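Side-chain contacts in acyl-coenzyme A oxidase 3 (Yarrowia lipolytica, PDB 5YS9), which uses FAD and molecular oxygen to oxidise acyl-CoA to trans-2-enoyl-CoA, releasing hydrogen peroxide, in peroxisomal fatty acid beta-oxidation: residues 35-38 with 39-42; 577-580 with 581-585; 587-590 with 591-594; 612-615 with 616-620. One frame throughout, in Å; residues are numbered along the deposited sequence.

Contact 1: 35-38 with 39-42; sequences KFPI and KDMT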
loop_
_atom_site.group_PDB
_atom_site.type_symbol
_atom_site.label_atom_id
_atom_site.label_comp_id
_atom_site.label_asym_id
_atom_site.label_seq_id
_atom_site.Cartn_x
_atom_site.Cartn_y
_atom_site.Cartn_z
ATOM N N LYS A 35 32.225 -0.426 11.618
ATOM C CA LYS A 35 33.614 0.074 11.449
ATOM C C LYS A 35 33.776 1.555 11.598
ATOM O O LYS A 35 34.877 2.032 11.717
ATOM C CB LYS A 35 34.186 -0.352 10.108
ATOM C CG LYS A 35 34.760 -1.759 10.159
ATOM C CD LYS A 35 34.530 -2.495 8.849
ATOM C CE LYS A 35 35.780 -3.171 8.348
ATOM N NZ LYS A 35 35.380 -4.000 7.186
ATOM N N PHE A 36 32.677 2.278 11.647
ATOM C CA PHE A 36 32.701 3.723 11.779
ATOM C C PHE A 36 32.085 4.113 13.109
ATOM O O PHE A 36 31.336 3.344 13.703
ATOM C CB PHE A 36 31.968 4.401 10.612
ATOM C CG PHE A 36 30.576 3.884 10.364
ATOM C CD1 PHE A 36 29.492 4.457 10.985
ATOM C CD2 PHE A 36 30.357 2.854 9.455
ATOM C CE1 PHE A 36 28.206 4.007 10.718
ATOM C CE2 PHE A 36 29.080 2.386 9.206
ATOM C CZ PHE A 36 27.996 2.959 9.837
ATOM N N PRO A 37 32.423 5.307 13.597
ATOM C CA PRO A 37 31.708 5.797 14.775
ATOM C C PRO A 37 30.369 6.320 14.291
ATOM O O PRO A 37 30.301 7.055 13.280
ATOM C CB PRO A 37 32.610 6.936 15.300
ATOM C CG PRO A 37 33.458 7.354 14.144
ATOM C CD PRO A 37 33.401 6.283 13.072
ATOM N N ILE A 38 29.320 5.945 15.006
ATOM C CA ILE A 38 27.947 6.172 14.554
ATOM C C ILE A 38 27.653 7.675 14.541
ATOM O O ILE A 38 27.074 8.176 13.583
ATOM C CB ILE A 38 26.929 5.350 15.394
ATOM C CG1 ILE A 38 27.138 3.837 15.146
ATOM C CG2 ILE A 38 25.488 5.725 15.073
ATOM C CD1 ILE A 38 27.931 3.124 16.213
ATOM N N LYS A 39 28.099 8.378 15.572
ATOM C CA LYS A 39 27.977 9.840 15.673
ATOM C C LYS A 39 28.317 10.553 14.349
ATOM O O LYS A 39 27.600 11.478 13.930
ATOM C CB LYS A 39 28.813 10.345 16.875
ATOM C CG LYS A 39 29.395 11.757 16.812
ATOM C CD LYS A 39 30.879 11.791 17.198
ATOM C CE LYS A 39 31.572 13.099 16.792
ATOM N NZ LYS A 39 31.183 14.282 17.623
ATOM N N ASP A 40 29.364 10.123 13.664
ATOM C CA ASP A 40 29.722 10.798 12.404
ATOM C C ASP A 40 28.753 10.511 11.255
ATOM O O ASP A 40 28.602 11.336 10.348
ATOM C CB ASP A 40 31.142 10.460 11.979
ATOM C CG ASP A 40 32.190 10.993 12.937
ATOM O OD1 ASP A 40 31.938 11.972 13.683
ATOM O OD2 ASP A 40 33.301 10.420 12.915
ATOM N N MET A 41 28.106 9.347 11.275
ATOM C CA MET A 41 27.068 9.054 10.301
ATOM C C MET A 41 25.797 9.899 10.579
ATOM O O MET A 41 25.173 10.406 9.659
ATOM C CB MET A 41 26.773 7.548 10.314
ATOM C CG MET A 41 25.975 7.044 9.132
ATOM S SD MET A 41 26.839 7.402 7.608
ATOM C CE MET A 41 27.596 5.821 7.251
ATOM N N THR A 42 25.469 10.095 11.851
ATOM C CA THR A 42 24.383 10.947 12.258
ATOM C C THR A 42 24.640 12.405 11.872
ATOM O O THR A 42 23.700 13.094 11.432
ATOM C CB THR A 42 24.117 10.839 13.771
ATOM O OG1 THR A 42 24.090 9.457 14.144
ATOM C CG2 THR A 42 22.821 11.452 14.114
#
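F36 and M41 form a Met-aromatic contact where the loop after helix 23-31 runs into helix 38-46, in the N-terminal part of the acyl-CoA oxidase. The methyl group makes the closer approach to the ring centre: CE of M41 stands over one face of F36, displaced toward the rim, 4.1 Å from the ring centroid, a CH-pi contact. The sulfur lies farther off and oblique, SD of M41 being 5.3 Å from that centroid. Two bends bring the methyl there. The M41 chain leaves with CG opposite its backbone N (chi1 -166°) and then folds at chi2 and chi3, while its CB reaches CE1 of F36 at 3.8 Å. L582 and Y581 of helix 579-596 also pack here, L582 against M41 and Y581 against the F36 ring with the planes about 40° apart.

P37 and D40 meet one turn apart, with OD2 of D40 3.3 Å from CG of P37 on the pyrrolidine ring. N of D40 bonds to O of P37 from well above the carbonyl plane. The D40 carboxylate lies close to that of D577, a like charge that might raise the affinity of one of the two for a proton, though K575 makes a long, weak ion pair with D40. OG1 of T42 bonds to O of A636, whereas its backbone N bonds to O of I38 at 3.0 Å, nearly in line with the carbonyl.

Contact 2: 577-580 with 581-585; sequences DVKP and YLINL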
loop_
_atom_site.group_PDB
_atom_site.type_symbol
_atom_site.label_atom_id
_atom_site.label_comp_id
_atom_site.label_asym_id
_atom_site.label_seq_id
_atom_site.Cartn_x
_atom_site.Cartn_y
_atom_site.Cartn_z
ATOM N N ASP A 577 35.999 9.025 7.796
ATOM C CA ASP A 577 35.755 7.699 8.418
ATOM C C ASP A 577 34.407 7.040 8.020
ATOM O O ASP A 577 34.277 5.794 8.045
ATOM C CB ASP A 577 35.994 7.675 9.945
ATOM C CG ASP A 577 35.212 8.724 10.710
ATOM O OD1 ASP A 577 34.131 9.176 10.277
ATOM O OD2 ASP A 577 35.703 9.104 11.788
ATOM N N VAL A 578 33.457 7.863 7.578
ATOM C CA VAL A 578 32.186 7.364 7.089
ATOM C C VAL A 578 32.118 7.293 5.577
ATOM O O VAL A 578 31.325 6.511 5.062
ATOM C CB VAL A 578 30.987 8.168 7.636
ATOM C CG1 VAL A 578 30.731 7.805 9.094
ATOM C CG2 VAL A 578 31.165 9.675 7.481
ATOM N N LYS A 579 32.953 8.071 4.871
ATOM C CA LYS A 579 32.801 8.282 3.435
ATOM C C LYS A 579 32.708 6.963 2.640
ATOM O O LYS A 579 31.762 6.806 1.828
ATOM C CB LYS A 579 33.893 9.231 2.888
ATOM C CG LYS A 579 33.928 9.392 1.362
ATOM C CD LYS A 579 34.880 10.490 0.889
ATOM C CE LYS A 579 34.292 11.898 1.052
ATOM N NZ LYS A 579 34.967 12.925 0.198
ATOM N N PRO A 580 33.644 5.993 2.891
ATOM C CA PRO A 580 33.562 4.745 2.079
ATOM C C PRO A 580 32.266 3.976 2.264
ATOM O O PRO A 580 31.819 3.321 1.321
ATOM C CB PRO A 580 34.759 3.903 2.518
ATOM C CG PRO A 580 35.583 4.784 3.381
ATOM C CD PRO A 580 34.775 5.963 3.832
ATOM N N TYR A 581 31.683 4.061 3.461
ATOM C CA TYR A 581 30.427 3.326 3.795
ATOM C C TYR A 581 29.227 4.019 3.151
ATOM O O TYR A 581 28.325 3.352 2.652
ATOM C CB TYR A 581 30.283 3.123 5.312
ATOM C CG TYR A 581 31.548 2.467 5.862
ATOM C CD1 TYR A 581 31.794 1.087 5.682
ATOM C CD2 TYR A 581 32.535 3.234 6.495
ATOM C CE1 TYR A 581 32.973 0.510 6.121
ATOM C CE2 TYR A 581 33.718 2.653 6.959
ATOM C CZ TYR A 581 33.930 1.318 6.762
ATOM O OH TYR A 581 35.089 0.800 7.216
ATOM N N LEU A 582 29.255 5.357 3.096
ATOM C CA LEU A 582 28.262 6.092 2.325
ATOM C C LEU A 582 28.320 5.808 0.803
ATOM O O LEU A 582 27.273 5.636 0.157
ATOM C CB LEU A 582 28.399 7.573 2.612
ATOM C CG LEU A 582 28.007 8.055 4.017
ATOM C CD1 LEU A 582 28.364 9.524 4.139
ATOM C CD2 LEU A 582 26.528 7.871 4.268
ATOM N N ILE A 583 29.518 5.749 0.223
ATOM C CA ILE A 583 29.656 5.458 -1.212
ATOM C C ILE A 583 29.078 4.084 -1.501
ATOM O O ILE A 583 28.418 3.897 -2.533
ATOM C CB ILE A 583 31.131 5.582 -1.724
ATOM C CG1 ILE A 583 31.470 7.060 -1.934
ATOM C CG2 ILE A 583 31.345 4.915 -3.080
ATOM C CD1 ILE A 583 32.952 7.337 -1.777
ATOM N N ASN A 584 29.358 3.141 -0.598
ATOM C CA ASN A 584 28.806 1.799 -0.643
ATOM C C ASN A 584 27.282 1.865 -0.679
ATOM O O ASN A 584 26.676 1.212 -1.484
ATOM C CB ASN A 584 29.255 0.972 0.596
ATOM C CG ASN A 584 30.620 0.296 0.439
ATOM O OD1 ASN A 584 31.154 -0.163 1.434
ATOM N ND2 ASN A 584 31.163 0.197 -0.778
ATOM N N LEU A 585 26.680 2.642 0.214
ATOM C CA LEU A 585 25.233 2.891 0.174
ATOM C C LEU A 585 24.812 3.477 -1.156
ATOM O O LEU A 585 23.880 2.962 -1.783
ATOM C CB LEU A 585 24.771 3.876 1.263
ATOM C CG LEU A 585 24.132 3.351 2.543
ATOM C CD1 LEU A 585 23.430 4.511 3.252
ATOM C CD2 LEU A 585 23.146 2.212 2.284
#
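With CG of Y581 opposite its own carbonyl carbon (chi1 -53°), the phenol ring swings back toward the start of the helix, and chi2 of -77° turns its rim to the backbone. The carbonyl oxygen of D577 then lies at the ring edge and in its plane, 3.4 Å from CE2 of Y581. V578 O also sits near the plane, closest to CD2 among the ring carbons.

This is the N-terminal end of helix 579-596 in the C-terminal acyl-CoA oxidase region, where V578 O accepts from L582 N at 3.1 Å and, weakly, from Y581 N. K579 O takes I583 N in the same i to i+4 pattern, and the two side chains cross at an angle, CD1 of I583 lying 3.9 Å from CG of K579. V578 and L582 meet more loosely, CG2 to CD1 at 4.4 Å; V578 also packs on M41 of helix 38-46, and L582 on Y363 of helix 349-385.

A serine in place of Y581 would probably leave the F36 ring without its aromatic neighbour and open a gap beside the D577 carbonyl. N584 puts its amide carbon CG 3.4 Å from O of P580, the oxygen that accepts its backbone N.

Contact 3: 587-590 with 591-594; sequences NLFT and LWSI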
loop_
_atom_site.group_PDB
_atom_site.type_symbol
_atom_site.label_atom_id
_atom_site.label_comp_id
_atom_site.label_asym_id
_atom_site.label_seq_id
_atom_site.Cartn_x
_atom_site.Cartn_y
_atom_site.Cartn_z
ATOM N N ASN A 587 26.318 3.654 -4.123
ATOM C CA ASN A 587 26.472 2.712 -5.255
ATOM C C ASN A 587 25.382 1.702 -5.321
ATOM O O ASN A 587 24.926 1.401 -6.413
ATOM C CB ASN A 587 27.826 2.000 -5.229
ATOM C CG ASN A 587 28.963 2.898 -5.682
ATOM O OD1 ASN A 587 28.815 4.121 -5.822
ATOM N ND2 ASN A 587 30.090 2.288 -5.944
ATOM N N LEU A 588 24.948 1.203 -4.157
ATOM C CA LEU A 588 23.824 0.238 -4.089
ATOM C C LEU A 588 22.569 0.922 -4.583
ATOM O O LEU A 588 21.913 0.425 -5.492
ATOM C CB LEU A 588 23.631 -0.318 -2.676
ATOM C CG LEU A 588 22.533 -1.372 -2.467
ATOM C CD1 LEU A 588 22.560 -2.548 -3.486
ATOM C CD2 LEU A 588 22.617 -1.891 -1.043
ATOM N N PHE A 589 22.280 2.112 -4.053
ATOM C CA PHE A 589 21.141 2.861 -4.546
ATOM C C PHE A 589 21.175 2.939 -6.076
ATOM O O PHE A 589 20.219 2.536 -6.763
ATOM C CB PHE A 589 21.073 4.262 -3.918
ATOM C CG PHE A 589 19.957 5.094 -4.451
ATOM C CD1 PHE A 589 18.631 4.699 -4.267
ATOM C CD2 PHE A 589 20.214 6.244 -5.201
ATOM C CE1 PHE A 589 17.583 5.454 -4.811
ATOM C CE2 PHE A 589 19.168 7.008 -5.722
ATOM C CZ PHE A 589 17.855 6.618 -5.516
ATOM N N THR A 590 22.302 3.404 -6.588
ATOM C CA THR A 590 22.387 3.829 -7.943
ATOM C C THR A 590 22.367 2.622 -8.896
ATOM O O THR A 590 21.682 2.645 -9.943
ATOM C CB THR A 590 23.622 4.735 -8.153
ATOM O OG1 THR A 590 23.502 5.940 -7.374
ATOM C CG2 THR A 590 23.766 5.111 -9.613
ATOM N N LEU A 591 23.102 1.570 -8.530
ATOM C CA LEU A 591 23.149 0.362 -9.346
ATOM C C LEU A 591 21.853 -0.443 -9.275
ATOM O O LEU A 591 21.455 -1.102 -10.240
ATOM C CB LEU A 591 24.325 -0.472 -8.913
ATOM C CG LEU A 591 25.669 0.195 -9.292
ATOM C CD1 LEU A 591 26.797 -0.278 -8.418
ATOM C CD2 LEU A 591 25.994 -0.085 -10.759
ATOM N N TRP A 592 21.209 -0.410 -8.109
ATOM C CA TRP A 592 19.927 -1.053 -7.936
ATOM C C TRP A 592 18.910 -0.348 -8.870
ATOM O O TRP A 592 18.198 -1.015 -9.640
ATOM C CB TRP A 592 19.514 -1.064 -6.438
ATOM C CG TRP A 592 18.110 -1.447 -6.217
ATOM C CD1 TRP A 592 17.580 -2.694 -6.300
ATOM C CD2 TRP A 592 17.041 -0.569 -5.909
ATOM N NE1 TRP A 592 16.255 -2.657 -6.057
ATOM C CE2 TRP A 592 15.875 -1.365 -5.813
ATOM C CE3 TRP A 592 16.941 0.819 -5.728
ATOM C CZ2 TRP A 592 14.600 -0.826 -5.530
ATOM C CZ3 TRP A 592 15.659 1.368 -5.458
ATOM C CH2 TRP A 592 14.506 0.534 -5.361
ATOM N N SER A 593 18.913 0.993 -8.832
ATOM C CA SER A 593 18.042 1.809 -9.674
ATOM C C SER A 593 18.214 1.530 -11.156
ATOM O O SER A 593 17.236 1.564 -11.903
ATOM C CB SER A 593 18.313 3.286 -9.445
ATOM O OG SER A 593 18.078 3.649 -8.116
ATOM N N ILE A 594 19.452 1.314 -11.573
ATOM C CA ILE A 594 19.772 0.914 -12.928
ATOM C C ILE A 594 19.194 -0.454 -13.232
ATOM O O ILE A 594 18.642 -0.678 -14.283
ATOM C CB ILE A 594 21.299 0.912 -13.138
ATOM C CG1 ILE A 594 21.829 2.342 -13.133
ATOM C CG2 ILE A 594 21.690 0.219 -14.432
ATOM C CD1 ILE A 594 23.325 2.461 -13.016
#
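S593 folds its hydroxyl back onto the helix: with OG opposite the carbonyl carbon (chi1 -60°), it donates to the carbonyl oxygen of F589 at 2.8 Å. That oxygen also takes the backbone N of S593 at 2.9 Å, so two donors of one residue grip it, the hydroxyl coming in from above the carbonyl plane. The same OG stands over one face of the F589 ring, 3.8 Å from CE1 and offset toward the rim. F589 gets its ring there by sending CG opposite its backbone N (chi1 177°).

These are later, largely buried turns of helix 579-596 in the C-terminal acyl-CoA oxidase region, packed against helices 349-385, 507-534, 547-573 and 609-628. S593 OG is also hydrogen-bonded to NE of R559. Without the hydroxyl, as with an alanine here, NE of R559 is likely to lose this partner and F589 O one of its two donors.

F589 O lies at the indole edge and in its plane, 3.8 Å from CE3 of W592. L591 curls back toward the preceding turn, its CD1 3.2 Å from O of N587. N587 is anchored by its amide: OD1 to Y567 OH, ND2 to Y622 OH.

Contact 4: 612-615 with 616-620; sequences IDQV and TELVN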
loop_
_atom_site.group_PDB
_atom_site.type_symbol
_atom_site.label_atom_id
_atom_site.label_comp_id
_atom_site.label_asym_id
_atom_site.label_seq_id
_atom_site.Cartn_x
_atom_site.Cartn_y
_atom_site.Cartn_z
ATOM N N ILE A 612 24.183 -5.664 -18.090
ATOM C CA ILE A 612 23.122 -5.865 -17.115
ATOM C C ILE A 612 23.477 -6.987 -16.158
ATOM O O ILE A 612 23.240 -6.860 -14.955
ATOM C CB ILE A 612 21.771 -6.263 -17.791
ATOM C CG1 ILE A 612 21.332 -5.229 -18.839
ATOM C CG2 ILE A 612 20.662 -6.473 -16.752
ATOM C CD1 ILE A 612 21.403 -3.805 -18.353
ATOM N N ASP A 613 24.000 -8.094 -16.692
ATOM C CA ASP A 613 24.530 -9.185 -15.848
ATOM C C ASP A 613 25.508 -8.628 -14.840
ATOM O O ASP A 613 25.410 -8.952 -13.665
ATOM C CB ASP A 613 25.254 -10.279 -16.648
ATOM C CG ASP A 613 24.332 -11.054 -17.562
ATOM O OD1 ASP A 613 23.267 -10.521 -17.938
ATOM O OD2 ASP A 613 24.680 -12.202 -17.918
ATOM N N GLN A 614 26.422 -7.774 -15.296
ATOM C CA GLN A 614 27.454 -7.195 -14.418
ATOM C C GLN A 614 26.843 -6.300 -13.330
ATOM O O GLN A 614 27.256 -6.359 -12.176
ATOM C CB GLN A 614 28.519 -6.408 -15.216
ATOM C CG GLN A 614 29.785 -6.075 -14.420
ATOM C CD GLN A 614 30.533 -7.333 -13.969
ATOM O OE1 GLN A 614 30.809 -8.226 -14.785
ATOM N NE2 GLN A 614 30.829 -7.430 -12.673
ATOM N N VAL A 615 25.864 -5.486 -13.724
ATOM C CA VAL A 615 25.092 -4.646 -12.817
ATOM C C VAL A 615 24.446 -5.512 -11.745
ATOM O O VAL A 615 24.578 -5.183 -10.557
ATOM C CB VAL A 615 24.025 -3.817 -13.568
ATOM C CG1 VAL A 615 22.995 -3.225 -12.617
ATOM C CG2 VAL A 615 24.704 -2.699 -14.360
ATOM N N THR A 616 23.799 -6.622 -12.149
ATOM C CA THR A 616 23.234 -7.576 -11.173
ATOM C C THR A 616 24.310 -8.020 -10.161
ATOM O O THR A 616 24.109 -7.931 -8.944
ATOM C CB THR A 616 22.454 -8.739 -11.842
ATOM O OG1 THR A 616 21.278 -8.204 -12.430
ATOM C CG2 THR A 616 22.006 -9.775 -10.847
ATOM N N GLU A 617 25.484 -8.381 -10.653
ATOM C CA GLU A 617 26.537 -8.855 -9.775
ATOM C C GLU A 617 26.979 -7.753 -8.809
ATOM O O GLU A 617 27.257 -8.013 -7.644
ATOM C CB GLU A 617 27.699 -9.387 -10.597
ATOM C CG GLU A 617 28.741 -10.118 -9.764
ATOM C CD GLU A 617 29.562 -11.099 -10.585
ATOM O OE1 GLU A 617 28.940 -11.911 -11.309
ATOM O OE2 GLU A 617 30.813 -11.053 -10.504
ATOM N N LEU A 618 27.004 -6.514 -9.285
ATOM C CA LEU A 618 27.450 -5.399 -8.445
ATOM C C LEU A 618 26.463 -5.080 -7.326
ATOM O O LEU A 618 26.880 -4.924 -6.198
ATOM C CB LEU A 618 27.754 -4.183 -9.307
ATOM C CG LEU A 618 29.073 -4.350 -10.100
ATOM C CD1 LEU A 618 29.319 -3.152 -11.003
ATOM C CD2 LEU A 618 30.254 -4.585 -9.164
ATOM N N VAL A 619 25.166 -5.087 -7.646
ATOM C CA VAL A 619 24.092 -4.922 -6.672
ATOM C C VAL A 619 24.189 -6.016 -5.566
ATOM O O VAL A 619 24.125 -5.696 -4.393
ATOM C CB VAL A 619 22.692 -4.964 -7.357
ATOM C CG1 VAL A 619 21.577 -5.000 -6.323
ATOM C CG2 VAL A 619 22.481 -3.774 -8.263
ATOM N N ASN A 620 24.347 -7.285 -5.953
ATOM C CA ASN A 620 24.637 -8.383 -4.994
ATOM C C ASN A 620 25.837 -8.115 -4.136
ATOM O O ASN A 620 25.767 -8.271 -2.894
ATOM C CB ASN A 620 24.859 -9.719 -5.677
ATOM C CG ASN A 620 23.607 -10.262 -6.341
ATOM O OD1 ASN A 620 22.510 -9.759 -6.127
ATOM N ND2 ASN A 620 23.776 -11.264 -7.191
#
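V615 and V619 lie one turn apart on the buried side of helix 609-628, in the C-terminal helical region of the oxidase, and touch lightly, CG1 of V615 to CG2 of V619 at 4.4 Å. Both valines set CG1 opposite the backbone N (chi1 165° and 172°). That leaves CG2 of V619 leaning back toward the preceding turn, where it rests 3.4 Å from O of V615. The same oxygen accepts V619 N in a nearly straight bond.

L618 packs in a similar way on the turn before it, with CG 3.4 Å from O of Q614, while that oxygen accepts N of L618 at 2.9 Å. The backbone N of T616 bonds to O of I612, and OG1 of T616 stands 3.5 Å from that same oxygen. On the more exposed side Q614 bends at chi2 and brings its amide near E617, but NE2 of Q614 stays 4.2 Å from OE2 of E617, so the pair are neighbours without a close polar contact.

Around this lies a second shell. V619 packs on L588 and L591 of helix 579-596, and L618 rests on L504 and K505 in a loop. T616 hydrogen-bonds through OG1 to OE2 of E595, a contact within the chain. One helix serves both the interior and the dimer interface, for D613 forms a salt bridge across it, OD1 of D613 to NH1 of R603 of the second subunit.

How the contacts relate
Each contact is local, between adjoining segments, so none closes a long loop; the four follow one another in series without nesting or crossing. Contact 1 leads from a loop into helix 38-46, near the N terminus. More than 500 residues later, contact 2 opens helix 579-596 and packs directly on contact 1, joining the N-terminal and C-terminal parts of the chain. Contact 3 continues along that same helix, with its centre about 14 Å from that of contact 2. The chain then passes through helix 598-604 to contact 4 on helix 609-628, which packs back against contact 3 and also reaches the second subunit.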